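Local coordinates for uncharacterized protein Dfer_1899 (Dyadobacter fermentans, PDB 5HX0) that is of unknown function but carries a sialidase-like BNR-repeat domain of the beta-propeller class, consistent with a role in recognising or processing glycans, at residues Val255-Ser267 / Ala278-Ala292. Sequence-based numbering, arbitrary orientation. Where two conformers were deposited one is given.
Sequences VAVDEKVSFNEAS and AFLRTAGLGDQACIA
R281 and E265 run side by side from neighbouring strands, and R281 NH1 donates a 2.9 Å hydrogen bond to E265 OE1 within a salt bridge. The carboxylate oxygen lies at the edge of the guanidinium, yet the two planes stand 80° apart, and NH1 meets OE1 from above the carboxylate plane; the other oxygen, OE2, is hydrogen-bonded to Y368 OH. With CG anti to the backbone N (chi1 170°) and the chain extended to NE, R281 passes N264, whose OD1 lies 3.1 Å from R281 CD. A water accepts hydrogen bonds from N264 ND2 and R281 NE and donates one to T282 O. N264 and E265 form a beta bulge opposite R281 in the antiparallel hairpin of strands 262-270 and 276-283, the first two strands of a four-stranded sheet that forms one blade of the propeller. Across the bulge R281 O accepts from N264 N and R281 N donates to E265 O. On the face carrying F263 and L280, T282 CG2 reaches F263 CE1 at 3.7 Å, while A256 CB sits 3.5 Å above the centre of the F263 ring. L280 divides its methyls, CD1 touching A256 CB and lying 4.1 Å from F263 CD1, CD2 lying 3.6 Å from A266 CB.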
loop_
_atom_site.group_PDB
_atom_site.type_symbol
_atom_site.label_atom_id
_atom_site.label_comp_id
_atom_site.label_asym_id
_atom_site.label_seq_id
_atom_site.Cartn_x
_atom_site.Cartn_y
_atom_site.Cartn_z
ATOM N N VAL A 255 11.329 32.072 4.265
ATOM C CA VAL A 255 10.355 32.422 5.304
ATOM C C VAL A 255 11.012 32.583 6.669
ATOM O O VAL A 255 10.724 33.530 7.399
ATOM C CB VAL A 255 9.227 31.365 5.355
ATOM C CG1 VAL A 255 8.373 31.558 6.621
ATOM C CG2 VAL A 255 8.369 31.438 4.086
ATOM N N ALA A 256 11.864 31.640 7.056
ATOM C CA ALA A 256 12.545 31.714 8.344
ATOM C C ALA A 256 13.852 30.953 8.218
ATOM O O ALA A 256 13.849 29.767 7.871
ATOM C CB ALA A 256 11.697 31.136 9.482
ATOM N N VAL A 257 14.961 31.648 8.466
ATOM C CA VAL A 257 16.310 31.088 8.371
ATOM C C VAL A 257 17.124 31.650 9.528
ATOM O O VAL A 257 17.040 32.846 9.837
ATOM C CB VAL A 257 16.999 31.431 7.027
ATOM C CG1 VAL A 257 18.298 30.662 6.877
ATOM C CG2 VAL A 257 16.084 31.169 5.845
ATOM N N ASP A 258 17.908 30.793 10.174
ATOM C CA ASP A 258 18.783 31.237 11.246
ATOM C C ASP A 258 20.078 30.446 11.190
ATOM O O ASP A 258 20.106 29.321 10.697
ATOM C CB ASP A 258 18.143 31.056 12.621
ATOM C CG ASP A 258 18.939 31.732 13.716
ATOM O OD1 ASP A 258 18.997 32.970 13.702
ATOM O OD2 ASP A 258 19.516 31.035 14.568
ATOM N N GLU A 259 21.148 31.031 11.737
ATOM C CA GLU A 259 22.433 30.334 11.752
ATOM C C GLU A 259 22.405 29.109 12.651
ATOM O O GLU A 259 23.111 28.132 12.378
ATOM C CB GLU A 259 23.558 31.272 12.205
ATOM C CG GLU A 259 23.979 32.291 11.166
ATOM C CD GLU A 259 24.433 31.646 9.867
ATOM O OE1 GLU A 259 25.068 30.567 9.920
ATOM O OE2 GLU A 259 24.150 32.218 8.791
ATOM N N LYS A 260 21.623 29.139 13.725
ATOM C CA LYS A 260 21.588 28.018 14.659
ATOM C C LYS A 260 20.223 27.366 14.784
ATOM O O LYS A 260 20.139 26.144 14.848
ATOM C CB LYS A 260 22.056 28.470 16.051
ATOM C CG LYS A 260 23.544 28.764 16.110
ATOM C CD LYS A 260 23.999 29.145 17.504
ATOM C CE LYS A 260 25.413 29.709 17.465
ATOM N NZ LYS A 260 25.524 30.899 16.559
ATOM N N VAL A 261 19.156 28.151 14.841
ATOM C CA VAL A 261 17.819 27.619 15.082
ATOM C C VAL A 261 17.274 27.010 13.790
ATOM O O VAL A 261 17.398 27.606 12.711
ATOM C CB VAL A 261 16.902 28.730 15.609
ATOM C CG1 VAL A 261 15.490 28.231 15.797
ATOM C CG2 VAL A 261 17.461 29.312 16.931
ATOM N N SER A 262 16.661 25.819 13.894
ATOM C CA SER A 262 16.011 25.175 12.754
ATOM C C SER A 262 14.528 25.532 12.722
ATOM O O SER A 262 13.891 25.690 13.767
ATOM C CB SER A 262 16.139 23.647 12.807
ATOM O OG SER A 262 17.462 23.173 12.592
ATOM N N PHE A 263 13.988 25.651 11.521
ATOM C CA PHE A 263 12.558 25.819 11.299
ATOM C C PHE A 263 12.128 24.673 10.397
ATOM O O PHE A 263 12.773 24.424 9.375
ATOM C CB PHE A 263 12.266 27.176 10.651
ATOM C CG PHE A 263 12.787 28.328 11.449
ATOM C CD1 PHE A 263 12.054 28.829 12.511
ATOM C CD2 PHE A 263 14.036 28.864 11.174
ATOM C CE1 PHE A 263 12.559 29.888 13.289
ATOM C CE2 PHE A 263 14.539 29.902 11.925
ATOM C CZ PHE A 263 13.797 30.419 12.986
ATOM N N ASN A 264 11.087 23.941 10.797
ATOM C CA ASN A 264 10.676 22.802 9.978
ATOM C C ASN A 264 9.175 22.849 9.715
ATOM O O ASN A 264 8.744 23.483 8.742
ATOM C CB ASN A 264 11.134 21.458 10.605
ATOM C CG ASN A 264 10.945 21.384 12.132
ATOM O OD1 ASN A 264 9.824 21.466 12.632
ATOM N ND2 ASN A 264 12.035 21.165 12.863
ATOM N N GLU A 265 8.359 22.223 10.559
ATOM C CA GLU A 265 6.925 22.122 10.254
ATOM C C GLU A 265 6.247 23.490 10.344
ATOM O O GLU A 265 6.439 24.225 11.315
ATOM C CB GLU A 265 6.275 21.126 11.214
ATOM C CG GLU A 265 6.827 19.766 10.971
ATOM C CD GLU A 265 6.377 18.745 11.981
ATOM O OE1 GLU A 265 5.887 19.119 13.071
ATOM O OE2 GLU A 265 6.528 17.553 11.682
ATOM N N ALA A 266 5.468 23.843 9.323
ATOM C CA ALA A 266 4.927 25.193 9.216
ATOM C C ALA A 266 3.549 25.142 8.586
ATOM O O ALA A 266 3.359 24.456 7.577
ATOM C CB ALA A 266 5.848 26.080 8.366
ATOM N N SER A 267 2.596 25.866 9.171
ATOM C CA SER A 267 1.299 26.112 8.543
ATOM C C SER A 267 1.235 27.558 8.080
ATOM O O SER A 267 1.701 28.458 8.784
ATOM C CB SER A 267 0.149 25.821 9.512
ATOM O OG SER A 267 -0.074 24.415 9.629
ATOM N N ALA A 278 3.138 32.699 8.596
ATOM C CA ALA A 278 3.557 31.308 8.773
ATOM C C ALA A 278 3.800 31.020 10.249
ATOM O O ALA A 278 4.510 31.774 10.921
ATOM C CB ALA A 278 4.827 31.006 7.961
ATOM N N PHE A 279 3.233 29.914 10.746
ATOM C CA PHE A 279 3.361 29.505 12.143
ATOM C C PHE A 279 4.308 28.309 12.217
ATOM O O PHE A 279 4.018 27.253 11.642
ATOM C CB PHE A 279 1.997 29.147 12.740
ATOM C CG PHE A 279 0.976 30.261 12.669
ATOM C CD1 PHE A 279 1.014 31.322 13.586
ATOM C CD2 PHE A 279 -0.022 30.245 11.704
ATOM C CE1 PHE A 279 0.064 32.353 13.548
ATOM C CE2 PHE A 279 -0.979 31.285 11.647
ATOM C CZ PHE A 279 -0.930 32.336 12.578
ATOM N N LEU A 280 5.409 28.455 12.958
ATOM C CA LEU A 280 6.609 27.648 12.743
ATOM C C LEU A 280 7.006 26.833 13.971
ATOM O O LEU A 280 7.128 27.373 15.077
ATOM C CB LEU A 280 7.773 28.547 12.340
ATOM C CG LEU A 280 7.457 29.627 11.305
ATOM C CD1 LEU A 280 8.617 30.584 11.192
ATOM C CD2 LEU A 280 7.154 28.989 9.947
ATOM N N ARG A 281 7.215 25.533 13.765
ATOM C CA ARG A 281 7.883 24.677 14.743
ATOM C C ARG A 281 9.400 24.858 14.651
ATOM O O ARG A 281 9.958 24.959 13.560
ATOM C CB ARG A 281 7.523 23.213 14.490
ATOM C CG ARG A 281 8.351 22.203 15.302
ATOM C CD ARG A 281 7.940 20.762 14.970
ATOM N NE ARG A 281 8.769 19.806 15.703
ATOM C CZ ARG A 281 8.528 18.497 15.783
ATOM N NH1 ARG A 281 7.485 17.968 15.165
ATOM N NH2 ARG A 281 9.324 17.711 16.499
ATOM N N THR A 282 10.072 24.886 15.797
ATOM C CA THR A 282 11.513 25.108 15.818
ATOM C C THR A 282 12.242 23.903 16.407
ATOM O O THR A 282 11.659 23.069 17.100
ATOM C CB THR A 282 11.900 26.353 16.642
ATOM O OG1 THR A 282 11.362 26.241 17.963
ATOM C CG2 THR A 282 11.406 27.649 15.981
ATOM N N ALA A 283 13.541 23.840 16.133
ATOM C CA ALA A 283 14.480 23.000 16.868
ATOM C C ALA A 283 15.630 23.889 17.316
ATOM O O ALA A 283 16.056 24.779 16.574
ATOM C CB ALA A 283 15.000 21.821 16.012
ATOM N N GLY A 284 16.103 23.682 18.543
ATOM C CA GLY A 284 17.165 24.518 19.072
ATOM C C GLY A 284 16.700 25.807 19.710
ATOM O O GLY A 284 17.524 26.696 19.949
ATOM N N LEU A 285 15.410 25.949 19.988
ATOM C CA LEU A 285 14.904 27.157 20.621
ATOM C C LEU A 285 13.911 26.802 21.716
ATOM O O LEU A 285 12.928 27.512 21.935
ATOM C CB LEU A 285 14.266 28.101 19.597
ATOM C CG LEU A 285 14.104 29.583 19.964
ATOM C CD1 LEU A 285 15.473 30.220 20.273
ATOM C CD2 LEU A 285 13.424 30.343 18.833
ATOM N N GLY A 286 14.162 25.705 22.425
ATOM C CA GLY A 286 13.349 25.356 23.582
ATOM C C GLY A 286 11.892 25.119 23.272
ATOM O O GLY A 286 11.029 25.444 24.099
ATOM N N ASP A 287 11.591 24.598 22.075
ATOM C CA ASP A 287 10.227 24.366 21.595
ATOM C C ASP A 287 9.416 25.658 21.480
ATOM O O ASP A 287 8.176 25.632 21.537
ATOM C CB ASP A 287 9.482 23.350 22.475
ATOM C CG ASP A 287 8.246 22.757 21.771
ATOM O OD1 ASP A 287 8.243 22.705 20.527
ATOM O OD2 ASP A 287 7.276 22.359 22.447
ATOM N N GLN A 288 10.083 26.794 21.316
ATOM C CA GLN A 288 9.363 28.046 21.151
ATOM C C GLN A 288 8.647 28.064 19.803
ATOM O O GLN A 288 9.268 27.844 18.759
ATOM C CB GLN A 288 10.331 29.221 21.251
ATOM C CG GLN A 288 9.684 30.563 21.083
ATOM C CD GLN A 288 8.929 31.008 22.310
ATOM O OE1 GLN A 288 8.032 31.834 22.216
ATOM N NE2 GLN A 288 9.292 30.469 23.471
ATOM N N ALA A 289 7.342 28.334 19.826
ATOM C CA ALA A 289 6.579 28.446 18.592
ATOM C C ALA A 289 6.808 29.832 17.993
ATOM O O ALA A 289 6.711 30.843 18.698
ATOM C CB ALA A 289 5.094 28.213 18.879
ATOM N N CYS A 290 7.123 29.891 16.705
ATOM C CA CYS A 290 7.497 31.164 16.097
ATOM C C CYS A 290 6.552 31.544 14.962
ATOM O O CYS A 290 5.733 30.746 14.494
ATOM C CB CYS A 290 8.944 31.121 15.585
ATOM S SG CYS A 290 10.139 31.033 16.953
ATOM N N ILE A 291 6.685 32.790 14.512
ATOM C CA ILE A 291 5.833 33.317 13.450
ATOM C C ILE A 291 6.699 34.155 12.519
ATOM O O ILE A 291 7.657 34.801 12.957
ATOM C CB ILE A 291 4.659 34.140 14.038
ATOM C CG1 ILE A 291 3.648 34.530 12.963
ATOM C CG2 ILE A 291 5.190 35.382 14.798
ATOM C CD1 ILE A 291 2.370 35.190 13.506
ATOM N N ALA A 292 6.392 34.107 11.229
ATOM C CA ALA A 292 7.001 35.005 10.259
ATOM C C ALA A 292 5.899 35.559 9.368
ATOM O O ALA A 292 4.924 34.862 9.061
ATOM C CB ALA A 292 8.083 34.291 9.426
HETATM O O HOH W 1 11.583 20.564 15.903
HETATM O O HOH W 2 3.852 24.527 12.479
#